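Local structure of UDP-glucose 4-epimerase (Campylobacter jejuni subsp. jejuni serotype O:2, 7K3P) at residues S97-E102 with M198-G203; F191-A196 with I246-I251; T240-F245 with P307-S312; V272-G277 with W323-D328. The protein catalyses the C4 epimerisation of UDP-glucose and UDP-N-acetylglucosamine, probably by transient oxidation of the sugar through its tightly held NAD cofactor. The protein carries 2 engineered substitutions. All coordinates share one frame; numbering follows the deposited sequence.

Overall arrangement
From the N terminus, segment 97-102 pairs with 198-203 to close interaction 1, after strands 132-136 and 184-189 have joined the main parallel sheet. Before that, 191-196 has begun interaction 2, which closes at 246-251, so the two cross; both border the NAD. Interaction 3 opens at 240-245, just ahead of that closure, and ends at 307-312, crossing interaction 2 in turn. Interaction 4, from 272-277 to 323-328, crosses interaction 3. None nests within another. Together they run from the cofactor side of the Rossmann-type core through strands 192-193, 242-246 and 309-312 to the loops before strand 278-279 and helix 330-343.

Interaction 1. Residues S97-E102 with M198-G203; sequences SIEVFE and MDYTLG. With NAD (nicotinamide-adenine-dinucleotide), chain C.
Glu99 turns its CG to the side of its backbone N (chi1 -44°) and then bends at chi2 (-134°), which carries the carboxylate to the backbone of Asp199 and Tyr200. Asp199 N donates to OE2 of Glu99 at 2.7 Å, meeting the syn lone pair of that oxygen. Tyr200 N reaches Glu99 OE1 at 3.1 Å, also on the syn side but 31° out of the carboxylate plane. The same OE1 rests 3.2 Å from Met198 CB, and the carboxylate stands perpendicular to the Tyr200 ring, at whose edge it lies.

One face of that ring is taken by Glu102, whose CB sits 3.8 Å from the ring centroid in a CH-pi contact; its CG continues past CZ and OH, and the carboxylate beyond goes to Tyr110 and Lys109. The side chains of Phe101 and Tyr200 cross at about a right angle, with Phe101 CD1 3.7 Å from Tyr200 CD2. At the other end of the contact the methyl groups Ile98 CD1 and Met198 CE meet at 4.0 Å. Both residues line the cofactor pocket: Ile98 CG2 packs 3.4 Å from C2D of the nicotinamide ribose, while Met198 CE approaches the carboxamide.

The loop 198-203 is thereby fastened to the start of helix 100-105 beside the NAD. Two amide N-H groups would help to keep the buried Glu99 carboxylate ionised, whereas Asp199 OD2, 4.0 Å from Glu99 OE2, would oppose this, an effect that the salt bridge of Asp199 to Lys51 probably softens.

Interaction 2. Residues F191-A196 with I246-I251; sequences FNVAGA and IHVDDI. With NAD (nicotinamide-adenine-dinucleotide), chain C.
Val193, which packs on Ile246, also lays its CG1 over one face of the nicotinamide carboxamide, 3.3 Å from NAD C7N. Ala196 CB comes to the edge of that group, 3.6 Å from O7N. Val193 N lies 2.7 Å from NAD N7N, and the closeness of two donors leaves the orientation of the carboxamide in doubt. In the second segment, the His247 ring has a water above one face, near the rim, and Asp249 CA at its edge; the water joins Ala194 O to Val248 N.

The backbones meet as a short parallel bridge of the small mixed sheet: Ile246 N donates to Asn192 O at 3.2 Å, and Ala194 N to Ile246 O at 3.0 Å. Strand 192-193 then leaves in a type II turn from Val193 to Ala196, while the chain after Ile246 enters helix 248-261. His247 is the N-cap of that helix, its ND1 accepting from Asp249 N at 2.9 Å.

Val193 is strained: with chi1 near -4° its CG1 almost eclipses the backbone N and sits tightly on the cofactor, while CG2 lies against Val248. Val193 CB packs 3.7 Å from Ile246 CG2, and Ile251 CG2 of the first helical turn also approaches Val193 CB.

Interaction 3. Residues T240-F245 with P307-S312; sequences TCIRDF and PSVLIS. With ACT (acetate ion), chain G.
Strands 242-246 and 309-312 run parallel in the small mixed sheet of this epimerase, and the pair is framed by two polar side chains, Arg243 and Asp244. The centre is regular: Ile242 N donates to Ser308 O at 2.8 Å and Leu310 N to Ile242 O at 3.1 Å. On the face away from Arg243, the side chains of Ile242, Val309 and Ile311 lie side by side.

Arg243 points to the other face and folds back at chi2 (-61°), bringing its guanidinium beside the residues leading into strand 309-312. NH1 and NH2 both grip the Pro307 carbonyl oxygen, the shorter bond being Arg243 NH2 to Pro307 O at 2.8 Å. NH1 also donates to Ile242 O, on the opposite face of that carbonyl plane from Leu310 N. Leu310 CB covers one face of the guanidinium, and an acetate, probably from the crystallisation liquor, pairs with its edge: NE to OXT at 2.8 Å and NH2 to O at 3.0 Å.

At the far end Asp244 OD2 accepts from Ser312 N at 2.8 Å, met from above the carboxylate plane, and a water links the same oxygen to Ser312 O. A separate water joins Asp244 N to Leu310 O in place of a direct backbone bond.

Carbonyl oxygens thus take much of the hydrogen bonding of Arg243, while its positive charge is probably offset in this crystal by the two-pronged pairing with acetate.

Interaction 4. Residues V272-G277 with W323-D328; sequences VGYGHG and WQPKYD
Tyr274 lies along the side chain of Asp328, and its atoms meet the second segment one after another. Its CB stands 3.5 Å from Asp328 OD2. CG comes next, 3.6 Å from Asp328 CG, with ring and carboxylate stacked at only 8° between their planes. Over the middle of the ring sits Asp328 CB, in a CH-pi contact 3.9 Å from the centroid. At the ring edge CE1 touches Pro325 CB at 3.5 Å. The tip, OH, passes near the Tyr327 carbonyl, but it is hydrogen-bonded to Asp250 OD2 and to the backbone N of His247, which can only donate.

The Asp328 carboxylate that covers Tyr274 is also held by His276. His276 NE2 donates to the syn lone pair of Asp328 OD2 in a bond modelled as very short, 2.5 Å, with imidazole and carboxylate nearly coplanar, while ND1 donates to the carbonyl of Gly277 and so fixes the turn of the ring. At the other end the indole of Trp323 is sandwiched: Val272 CG1 lies over one face, 3.7 Å from Trp323 CH2, and Pro325 CD over the opposite one. The carbonyl oxygen of Gly273 lies at its edge, 3.4 Å from CZ3.

The contact joins the loop between strands 268-271 and 278-279 to the one that leads from helix 315-320 into helix 330-343. Helix 248-261 backs both, through Ala254 touching Val272 and Trp323, Ser253 on the indole NE1, and Asp250, which also bonds the amides of Lys326 and Tyr327.

Interaction 1. Residues S97-E102 with M198-G203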
# COMPACT_ATOMS: atom_id res chain seq x y z
N SER A 97 -13.83 -0.85 -5.10
CA SER A 97 -14.86 -1.11 -4.10
C SER A 97 -14.86 0.10 -3.16
O SER A 97 -13.80 0.64 -2.87
CB SER A 97 -14.54 -2.39 -3.32
OG SER A 97 -14.43 -3.49 -4.20
N ILE A 98 -16.04 0.53 -2.69
CA ILE A 98 -16.14 1.88 -2.12
C ILE A 98 -16.80 2.01 -0.74
O ILE A 98 -17.05 3.13 -0.30
CB ILE A 98 -16.89 2.83 -3.08
CG1 ILE A 98 -18.40 2.53 -3.03
CG2 ILE A 98 -16.31 2.71 -4.51
CD1 ILE A 98 -19.27 3.47 -3.87
N GLU A 99 -17.08 0.90 -0.07
CA GLU A 99 -17.84 0.93 1.19
C GLU A 99 -16.95 0.71 2.42
O GLU A 99 -16.48 -0.42 2.66
CB GLU A 99 -18.96 -0.12 1.18
CG GLU A 99 -19.74 -0.16 -0.14
CD GLU A 99 -21.25 -0.22 0.05
OE1 GLU A 99 -21.74 0.27 1.09
OE2 GLU A 99 -21.94 -0.75 -0.85
N VAL A 100 -16.74 1.78 3.18
CA VAL A 100 -15.97 1.73 4.42
C VAL A 100 -16.40 0.55 5.31
O VAL A 100 -15.57 -0.27 5.71
CB VAL A 100 -16.08 3.06 5.20
CG1 VAL A 100 -15.72 2.87 6.69
CG2 VAL A 100 -15.19 4.13 4.56
N PHE A 101 -17.69 0.44 5.59
CA PHE A 101 -18.18 -0.61 6.47
C PHE A 101 -17.80 -2.01 5.98
O PHE A 101 -17.41 -2.87 6.77
CB PHE A 101 -19.70 -0.51 6.68
CG PHE A 101 -20.21 -1.41 7.78
CD1 PHE A 101 -20.43 -2.77 7.55
CD2 PHE A 101 -20.47 -0.89 9.04
CE1 PHE A 101 -20.90 -3.60 8.57
CE2 PHE A 101 -20.94 -1.71 10.06
CZ PHE A 101 -21.15 -3.07 9.82
N GLU A 102 -17.92 -2.25 4.67
CA GLU A 102 -17.57 -3.55 4.12
C GLU A 102 -16.07 -3.80 4.25
O GLU A 102 -15.65 -4.93 4.46
CB GLU A 102 -18.01 -3.68 2.65
CG GLU A 102 -17.79 -5.07 2.06
CD GLU A 102 -17.93 -5.11 0.53
OE1 GLU A 102 -17.82 -4.04 -0.12
OE2 GLU A 102 -18.15 -6.21 -0.01
N MET A 198 -25.15 2.61 -1.76
CA MET A 198 -24.28 1.80 -0.95
C MET A 198 -25.07 0.71 -0.23
O MET A 198 -26.14 0.97 0.32
CB MET A 198 -23.49 2.68 0.01
CG MET A 198 -22.45 3.50 -0.74
SD MET A 198 -21.66 4.76 0.24
CE MET A 198 -21.04 5.80 -1.07
N ASP A 199 -24.54 -0.50 -0.27
CA ASP A 199 -25.24 -1.67 0.23
C ASP A 199 -25.13 -1.81 1.75
O ASP A 199 -25.91 -2.52 2.37
CB ASP A 199 -24.73 -2.94 -0.47
CG ASP A 199 -24.92 -2.88 -1.99
OD1 ASP A 199 -25.87 -2.22 -2.45
OD2 ASP A 199 -24.09 -3.49 -2.72
N TYR A 200 -24.17 -1.11 2.35
CA TYR A 200 -23.90 -1.27 3.78
C TYR A 200 -24.39 -0.13 4.66
O TYR A 200 -24.22 -0.16 5.88
CB TYR A 200 -22.41 -1.55 4.01
CG TYR A 200 -22.02 -2.92 3.52
CD1 TYR A 200 -21.74 -3.15 2.18
CD2 TYR A 200 -21.99 -4.00 4.40
CE1 TYR A 200 -21.42 -4.42 1.73
CE2 TYR A 200 -21.66 -5.26 3.96
CZ TYR A 200 -21.38 -5.47 2.63
OH TYR A 200 -21.06 -6.74 2.20
N THR A 201 -25.02 0.87 4.06
CA THR A 201 -25.49 2.03 4.83
C THR A 201 -26.80 1.76 5.58
O THR A 201 -26.93 2.09 6.76
CB THR A 201 -25.62 3.29 3.95
OG1 THR A 201 -26.49 3.02 2.84
CG2 THR A 201 -24.26 3.71 3.42
N LEU A 202 -27.78 1.16 4.89
CA LEU A 202 -29.11 1.00 5.47
C LEU A 202 -29.10 0.17 6.75
O LEU A 202 -29.92 0.37 7.65
CB LEU A 202 -30.09 0.41 4.44
CG LEU A 202 -31.59 0.51 4.73
CD1 LEU A 202 -32.04 1.97 4.80
CD2 LEU A 202 -32.40 -0.23 3.68
N GLY A 203 -28.15 -0.76 6.84
CA GLY A 203 -28.01 -1.60 8.03
C GLY A 203 -27.31 -0.94 9.21
O GLY A 203 -27.21 -1.55 10.28
PA NAD C . -19.45 2.61 -8.41
O1A NAD C . -19.53 1.27 -7.72
O2A NAD C . -20.80 3.03 -8.92
O5B NAD C . -18.49 2.54 -9.66
C5B NAD C . -17.49 1.57 -9.67
C4B NAD C . -17.44 0.93 -11.00
O4B NAD C . -16.26 0.21 -11.19
C3B NAD C . -18.63 -0.06 -11.20
O3B NAD C . -19.47 0.13 -12.40
C2B NAD C . -17.96 -1.45 -11.02
O2B NAD C . -18.59 -2.44 -11.71
C1B NAD C . -16.60 -1.13 -11.55
N9A NAD C . -15.58 -2.09 -11.09
C8A NAD C . -15.30 -2.41 -9.81
N7A NAD C . -14.32 -3.33 -9.77
C5A NAD C . -13.94 -3.63 -11.02
C6A NAD C . -13.00 -4.51 -11.58
N6A NAD C . -12.17 -5.32 -10.72
N1A NAD C . -12.85 -4.57 -12.92
C2A NAD C . -13.60 -3.82 -13.75
N3A NAD C . -14.55 -2.97 -13.24
C4A NAD C . -14.74 -2.85 -11.90
O3 NAD C . -18.87 3.65 -7.37
PN NAD C . -18.88 5.21 -7.59
O1N NAD C . -19.23 5.54 -9.03
O2N NAD C . -19.89 5.80 -6.66
O5D NAD C . -17.44 5.76 -7.24
C5D NAD C . -16.42 5.61 -8.20
C4D NAD C . -15.06 6.02 -7.65
O4D NAD C . -15.14 7.26 -6.98
C3D NAD C . -14.41 4.99 -6.74
O3D NAD C . -13.06 4.95 -6.97
C2D NAD C . -14.59 5.50 -5.37
O2D NAD C . -13.64 5.06 -4.47
C1D NAD C . -14.59 7.03 -5.62
N1N NAD C . -15.32 7.86 -4.55
C2N NAD C . -16.69 7.72 -4.51
C3N NAD C . -17.41 8.45 -3.57
C7N NAD C . -18.91 8.30 -3.50
O7N NAD C . -19.51 7.54 -4.24
N7N NAD C . -19.63 9.07 -2.55
C4N NAD C . -16.75 9.30 -2.71
C5N NAD C . -15.38 9.44 -2.76
C6N NAD C . -14.64 8.71 -3.70

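Interaction 2. Residues F191-A196 with I246-I251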
# COMPACT_ATOMS: atom_id res chain seq x y z
N PHE A 191 -15.47 14.09 -0.50
CA PHE A 191 -16.36 13.43 0.44
C PHE A 191 -17.50 12.74 -0.31
O PHE A 191 -17.37 12.42 -1.50
CB PHE A 191 -16.87 14.43 1.47
CG PHE A 191 -15.85 14.77 2.53
CD1 PHE A 191 -15.72 13.97 3.66
CD2 PHE A 191 -15.00 15.85 2.37
CE1 PHE A 191 -14.77 14.27 4.64
CE2 PHE A 191 -14.04 16.16 3.33
CZ PHE A 191 -13.93 15.36 4.48
N ASN A 192 -18.62 12.52 0.37
CA ASN A 192 -19.70 11.73 -0.18
C ASN A 192 -20.37 12.38 -1.40
O ASN A 192 -20.56 13.61 -1.44
CB ASN A 192 -20.75 11.48 0.91
CG ASN A 192 -21.89 10.61 0.43
OD1 ASN A 192 -23.03 11.07 0.28
ND2 ASN A 192 -21.59 9.34 0.17
N VAL A 193 -20.73 11.58 -2.40
CA VAL A 193 -21.49 12.14 -3.52
C VAL A 193 -22.96 11.74 -3.49
O VAL A 193 -23.29 10.55 -3.42
CB VAL A 193 -20.80 11.96 -4.90
CG1 VAL A 193 -19.43 11.32 -4.76
CG2 VAL A 193 -21.69 11.25 -5.89
N ALA A 194 -23.84 12.73 -3.52
CA ALA A 194 -25.28 12.50 -3.37
C ALA A 194 -25.79 11.48 -4.39
O ALA A 194 -25.39 11.51 -5.55
CB ALA A 194 -26.06 13.81 -3.48
N GLY A 195 -26.65 10.57 -3.94
CA GLY A 195 -27.23 9.58 -4.83
C GLY A 195 -26.47 8.28 -4.99
O GLY A 195 -26.95 7.37 -5.66
N ALA A 196 -25.29 8.16 -4.39
CA ALA A 196 -24.53 6.91 -4.51
C ALA A 196 -25.23 5.77 -3.76
O ALA A 196 -25.61 5.92 -2.60
CB ALA A 196 -23.11 7.08 -4.02
N ILE A 246 -21.48 16.45 -2.53
CA ILE A 246 -21.29 16.96 -3.89
C ILE A 246 -22.23 16.29 -4.90
O ILE A 246 -22.56 15.10 -4.78
CB ILE A 246 -19.82 16.85 -4.34
CG1 ILE A 246 -19.58 17.68 -5.61
CG2 ILE A 246 -19.41 15.37 -4.54
CD1 ILE A 246 -18.11 17.96 -5.86
N HIS A 247 -22.66 17.07 -5.89
CA HIS A 247 -23.55 16.56 -6.93
C HIS A 247 -22.76 15.65 -7.88
O HIS A 247 -21.62 15.95 -8.22
CB HIS A 247 -24.18 17.72 -7.71
CG HIS A 247 -25.29 17.31 -8.62
ND1 HIS A 247 -25.06 16.77 -9.87
CD2 HIS A 247 -26.63 17.34 -8.46
CE1 HIS A 247 -26.22 16.50 -10.45
NE2 HIS A 247 -27.19 16.83 -9.61
N VAL A 248 -23.37 14.54 -8.29
CA VAL A 248 -22.65 13.58 -9.14
C VAL A 248 -22.12 14.21 -10.43
O VAL A 248 -21.07 13.80 -10.94
CB VAL A 248 -23.51 12.32 -9.46
CG1 VAL A 248 -24.77 12.70 -10.25
CG2 VAL A 248 -22.69 11.29 -10.23
N ASP A 249 -22.81 15.22 -10.95
CA ASP A 249 -22.38 15.83 -12.21
C ASP A 249 -21.24 16.83 -12.00
O ASP A 249 -20.49 17.14 -12.93
CB ASP A 249 -23.56 16.46 -12.97
CG ASP A 249 -24.45 15.42 -13.66
OD1 ASP A 249 -23.89 14.51 -14.33
OD2 ASP A 249 -25.69 15.50 -13.52
N ASP A 250 -21.11 17.33 -10.77
CA ASP A 250 -20.04 18.26 -10.40
C ASP A 250 -18.73 17.55 -10.08
O ASP A 250 -17.63 18.05 -10.39
CB ASP A 250 -20.46 19.12 -9.20
CG ASP A 250 -21.46 20.21 -9.58
OD1 ASP A 250 -21.43 20.65 -10.75
OD2 ASP A 250 -22.27 20.63 -8.72
N ILE A 251 -18.83 16.40 -9.42
CA ILE A 251 -17.61 15.60 -9.25
C ILE A 251 -17.23 15.05 -10.63
O ILE A 251 -16.05 14.97 -10.97
CB ILE A 251 -17.77 14.48 -8.18
CG1 ILE A 251 -16.49 13.65 -8.07
CG2 ILE A 251 -18.98 13.60 -8.49
CD1 ILE A 251 -15.27 14.48 -7.74
PA NAD C . -19.45 2.61 -8.41
O1A NAD C . -19.53 1.27 -7.72
O2A NAD C . -20.80 3.03 -8.92
O5B NAD C . -18.49 2.54 -9.66
C5B NAD C . -17.49 1.57 -9.67
C4B NAD C . -17.44 0.93 -11.00
O4B NAD C . -16.26 0.21 -11.19
C3B NAD C . -18.63 -0.06 -11.20
O3B NAD C . -19.47 0.13 -12.40
C2B NAD C . -17.96 -1.45 -11.02
O2B NAD C . -18.59 -2.44 -11.71
C1B NAD C . -16.60 -1.13 -11.55
N9A NAD C . -15.58 -2.09 -11.09
C8A NAD C . -15.30 -2.41 -9.81
N7A NAD C . -14.32 -3.33 -9.77
C5A NAD C . -13.94 -3.63 -11.02
C6A NAD C . -13.00 -4.51 -11.58
N6A NAD C . -12.17 -5.32 -10.72
N1A NAD C . -12.85 -4.57 -12.92
C2A NAD C . -13.60 -3.82 -13.75
N3A NAD C . -14.55 -2.97 -13.24
C4A NAD C . -14.74 -2.85 -11.90
O3 NAD C . -18.87 3.65 -7.37
PN NAD C . -18.88 5.21 -7.59
O1N NAD C . -19.23 5.54 -9.03
O2N NAD C . -19.89 5.80 -6.66
O5D NAD C . -17.44 5.76 -7.24
C5D NAD C . -16.42 5.61 -8.20
C4D NAD C . -15.06 6.02 -7.65
O4D NAD C . -15.14 7.26 -6.98
C3D NAD C . -14.41 4.99 -6.74
O3D NAD C . -13.06 4.95 -6.97
C2D NAD C . -14.59 5.50 -5.37
O2D NAD C . -13.64 5.06 -4.47
C1D NAD C . -14.59 7.03 -5.62
N1N NAD C . -15.32 7.86 -4.55
C2N NAD C . -16.69 7.72 -4.51
C3N NAD C . -17.41 8.45 -3.57
C7N NAD C . -18.91 8.30 -3.50
O7N NAD C . -19.51 7.54 -4.24
N7N NAD C . -19.63 9.07 -2.55
C4N NAD C . -16.75 9.30 -2.71
C5N NAD C . -15.38 9.44 -2.76
C6N NAD C . -14.64 8.71 -3.70
O HOH W 1 -25.98 13.80 -7.05

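Interaction 3. Residues T240-F245 with P307-S312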
# COMPACT_ATOMS: atom_id res chain seq x y z
N THR A 240 -26.30 22.66 14.22
CA THR A 240 -26.13 21.27 13.80
C THR A 240 -24.82 21.08 13.02
O THR A 240 -24.18 22.06 12.63
CB THR A 240 -27.33 20.73 12.99
OG1 THR A 240 -27.45 21.44 11.75
CG2 THR A 240 -28.63 20.86 13.78
N CYS A 241 -24.43 19.82 12.82
CA CYS A 241 -23.16 19.51 12.15
C CYS A 241 -23.14 19.97 10.69
O CYS A 241 -24.15 19.93 10.00
CB CYS A 241 -22.87 17.99 12.23
SG CYS A 241 -22.26 17.50 13.88
N ILE A 242 -21.97 20.41 10.24
CA ILE A 242 -21.76 20.81 8.86
C ILE A 242 -20.86 19.79 8.15
O ILE A 242 -19.75 19.48 8.61
CB ILE A 242 -21.13 22.23 8.78
CG1 ILE A 242 -22.14 23.26 9.31
CG2 ILE A 242 -20.73 22.55 7.34
CD1 ILE A 242 -21.61 24.68 9.39
N ARG A 243 -21.34 19.25 7.04
CA ARG A 243 -20.57 18.27 6.29
C ARG A 243 -20.54 18.59 4.80
O ARG A 243 -21.29 19.45 4.33
CB ARG A 243 -21.12 16.85 6.51
CG ARG A 243 -20.94 16.34 7.94
CD ARG A 243 -19.47 16.27 8.30
NE ARG A 243 -19.25 15.64 9.61
CZ ARG A 243 -19.23 16.28 10.77
NH1 ARG A 243 -19.43 17.59 10.82
NH2 ARG A 243 -19.02 15.61 11.90
N ASP A 244 -19.70 17.86 4.08
CA ASP A 244 -19.36 18.16 2.70
C ASP A 244 -20.02 17.12 1.78
O ASP A 244 -19.79 15.90 1.93
CB ASP A 244 -17.83 18.14 2.60
CG ASP A 244 -17.32 18.69 1.29
OD1 ASP A 244 -17.74 18.19 0.22
OD2 ASP A 244 -16.48 19.62 1.34
N PHE A 245 -20.88 17.58 0.87
CA PHE A 245 -21.54 16.71 -0.11
C PHE A 245 -21.37 17.29 -1.51
O PHE A 245 -21.14 18.49 -1.66
CB PHE A 245 -23.03 16.58 0.21
CG PHE A 245 -23.30 16.22 1.63
CD1 PHE A 245 -23.24 14.89 2.04
CD2 PHE A 245 -23.59 17.20 2.57
CE1 PHE A 245 -23.46 14.54 3.36
CE2 PHE A 245 -23.82 16.86 3.89
CZ PHE A 245 -23.76 15.53 4.29
N PRO A 307 -16.85 16.08 15.05
CA PRO A 307 -16.53 17.50 14.86
C PRO A 307 -17.78 18.28 14.41
O PRO A 307 -18.66 17.71 13.74
CB PRO A 307 -15.47 17.48 13.76
CG PRO A 307 -15.74 16.21 12.99
CD PRO A 307 -16.25 15.22 14.01
N SER A 308 -17.88 19.55 14.79
CA SER A 308 -19.02 20.35 14.34
C SER A 308 -18.93 20.59 12.81
O SER A 308 -19.96 20.68 12.13
CB SER A 308 -19.08 21.68 15.10
OG SER A 308 -17.87 22.41 14.93
N VAL A 309 -17.71 20.69 12.30
CA VAL A 309 -17.46 21.00 10.89
C VAL A 309 -16.37 20.10 10.31
O VAL A 309 -15.30 19.93 10.91
CB VAL A 309 -17.05 22.49 10.71
CG1 VAL A 309 -16.83 22.82 9.23
CG2 VAL A 309 -18.11 23.41 11.29
N LEU A 310 -16.65 19.52 9.14
CA LEU A 310 -15.66 18.73 8.41
C LEU A 310 -15.95 18.87 6.90
O LEU A 310 -16.92 18.29 6.40
CB LEU A 310 -15.72 17.26 8.82
CG LEU A 310 -14.86 16.29 8.01
CD1 LEU A 310 -13.42 16.72 8.08
CD2 LEU A 310 -15.01 14.86 8.52
N ILE A 311 -15.14 19.65 6.20
CA ILE A 311 -15.35 19.86 4.77
C ILE A 311 -14.01 19.94 4.05
O ILE A 311 -12.97 20.13 4.70
CB ILE A 311 -16.15 21.16 4.49
CG1 ILE A 311 -15.30 22.39 4.82
CG2 ILE A 311 -17.44 21.18 5.29
CD1 ILE A 311 -15.97 23.71 4.41
N SER A 312 -14.03 19.82 2.73
CA SER A 312 -12.81 19.95 1.95
C SER A 312 -12.48 21.43 1.77
O SER A 312 -13.39 22.25 1.58
CB SER A 312 -12.97 19.33 0.55
OG SER A 312 -13.30 17.95 0.60
C ACT G . -18.42 12.47 10.95
O ACT G . -18.68 12.66 12.17
OXT ACT G . -19.25 12.88 10.10
CH3 ACT G . -17.17 11.76 10.52
O HOH W 2 -15.24 17.09 -0.91
O HOH W 3 -17.80 15.94 5.30
O HOH W 4 -15.55 21.86 0.05

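Interaction 4. Residues V272-G277 with W323-D328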
# COMPACT_ATOMS: atom_id res chain seq x y z
N VAL A 272 -11.89 17.95 -4.28
CA VAL A 272 -13.01 18.45 -5.06
C VAL A 272 -14.16 18.72 -4.11
O VAL A 272 -14.65 17.80 -3.45
CB VAL A 272 -13.47 17.46 -6.13
CG1 VAL A 272 -14.52 18.12 -7.03
CG2 VAL A 272 -12.27 16.98 -6.97
N GLY A 273 -14.61 19.97 -4.05
CA GLY A 273 -15.72 20.33 -3.17
C GLY A 273 -16.19 21.76 -3.42
O GLY A 273 -15.52 22.53 -4.13
N TYR A 274 -17.33 22.12 -2.83
CA TYR A 274 -17.90 23.45 -3.02
C TYR A 274 -17.22 24.54 -2.18
O TYR A 274 -17.51 25.74 -2.36
CB TYR A 274 -19.42 23.43 -2.77
CG TYR A 274 -20.20 22.51 -3.68
CD1 TYR A 274 -19.95 22.48 -5.06
CD2 TYR A 274 -21.20 21.68 -3.17
CE1 TYR A 274 -20.67 21.65 -5.90
CE2 TYR A 274 -21.93 20.84 -4.01
CZ TYR A 274 -21.66 20.83 -5.37
OH TYR A 274 -22.38 20.00 -6.20
N GLY A 275 -16.32 24.14 -1.28
CA GLY A 275 -15.60 25.09 -0.42
C GLY A 275 -16.42 25.51 0.79
O GLY A 275 -16.01 26.38 1.58
N HIS A 276 -17.60 24.92 0.93
CA HIS A 276 -18.45 25.09 2.11
C HIS A 276 -19.25 23.81 2.27
O HIS A 276 -19.36 23.02 1.33
CB HIS A 276 -19.44 26.24 1.90
CG HIS A 276 -20.44 25.98 0.82
ND1 HIS A 276 -21.61 25.27 1.03
CD2 HIS A 276 -20.42 26.28 -0.51
CE1 HIS A 276 -22.27 25.17 -0.11
NE2 HIS A 276 -21.57 25.77 -1.06
N GLY A 277 -19.86 23.63 3.45
CA GLY A 277 -20.66 22.46 3.70
C GLY A 277 -22.14 22.75 3.75
O GLY A 277 -22.59 23.84 3.37
N TRP A 323 -12.29 24.16 -13.36
CA TRP A 323 -13.48 23.51 -12.80
C TRP A 323 -14.44 24.53 -12.18
O TRP A 323 -14.05 25.32 -11.32
CB TRP A 323 -13.12 22.44 -11.77
CG TRP A 323 -14.34 21.76 -11.23
CD1 TRP A 323 -15.23 21.01 -11.95
CD2 TRP A 323 -14.80 21.75 -9.88
NE1 TRP A 323 -16.23 20.56 -11.13
CE2 TRP A 323 -15.98 20.99 -9.83
CE3 TRP A 323 -14.33 22.33 -8.68
CZ2 TRP A 323 -16.70 20.77 -8.66
CZ3 TRP A 323 -15.05 22.12 -7.52
CH2 TRP A 323 -16.22 21.35 -7.51
N GLN A 324 -15.69 24.50 -12.62
CA GLN A 324 -16.74 25.36 -12.08
C GLN A 324 -18.00 24.55 -11.88
O GLN A 324 -18.68 24.16 -12.84
CB GLN A 324 -17.02 26.55 -13.02
CG GLN A 324 -18.06 27.53 -12.47
CD GLN A 324 -18.28 28.71 -13.39
OE1 GLN A 324 -17.31 29.34 -13.84
NE2 GLN A 324 -19.54 29.02 -13.69
N PRO A 325 -18.33 24.26 -10.61
CA PRO A 325 -19.51 23.45 -10.34
C PRO A 325 -20.75 24.24 -10.72
O PRO A 325 -20.73 25.47 -10.70
CB PRO A 325 -19.47 23.24 -8.82
CG PRO A 325 -18.58 24.33 -8.29
CD PRO A 325 -17.58 24.58 -9.39
N LYS A 326 -21.82 23.55 -11.07
CA LYS A 326 -23.01 24.31 -11.38
C LYS A 326 -24.25 23.71 -10.72
O LYS A 326 -25.38 24.13 -11.00
CB LYS A 326 -23.14 24.49 -12.90
CG LYS A 326 -22.15 23.65 -13.70
CD LYS A 326 -22.59 23.46 -15.15
CE LYS A 326 -22.54 24.78 -15.92
NZ LYS A 326 -22.46 24.55 -17.39
N TYR A 327 -24.04 22.76 -9.82
CA TYR A 327 -25.16 22.23 -9.04
C TYR A 327 -24.96 22.37 -7.52
O TYR A 327 -25.48 21.56 -6.75
CB TYR A 327 -25.51 20.79 -9.43
CG TYR A 327 -25.85 20.61 -10.90
CD1 TYR A 327 -26.97 21.22 -11.45
CD2 TYR A 327 -25.05 19.83 -11.73
CE1 TYR A 327 -27.27 21.06 -12.80
CE2 TYR A 327 -25.34 19.66 -13.07
CZ TYR A 327 -26.45 20.28 -13.60
OH TYR A 327 -26.75 20.12 -14.94
N ASP A 328 -24.22 23.40 -7.11
CA ASP A 328 -24.13 23.76 -5.70
C ASP A 328 -25.48 24.34 -5.30
O ASP A 328 -25.65 25.56 -5.19
CB ASP A 328 -23.01 24.79 -5.44
CG ASP A 328 -22.77 25.04 -3.93
OD1 ASP A 328 -23.53 24.48 -3.11
OD2 ASP A 328 -21.83 25.80 -3.58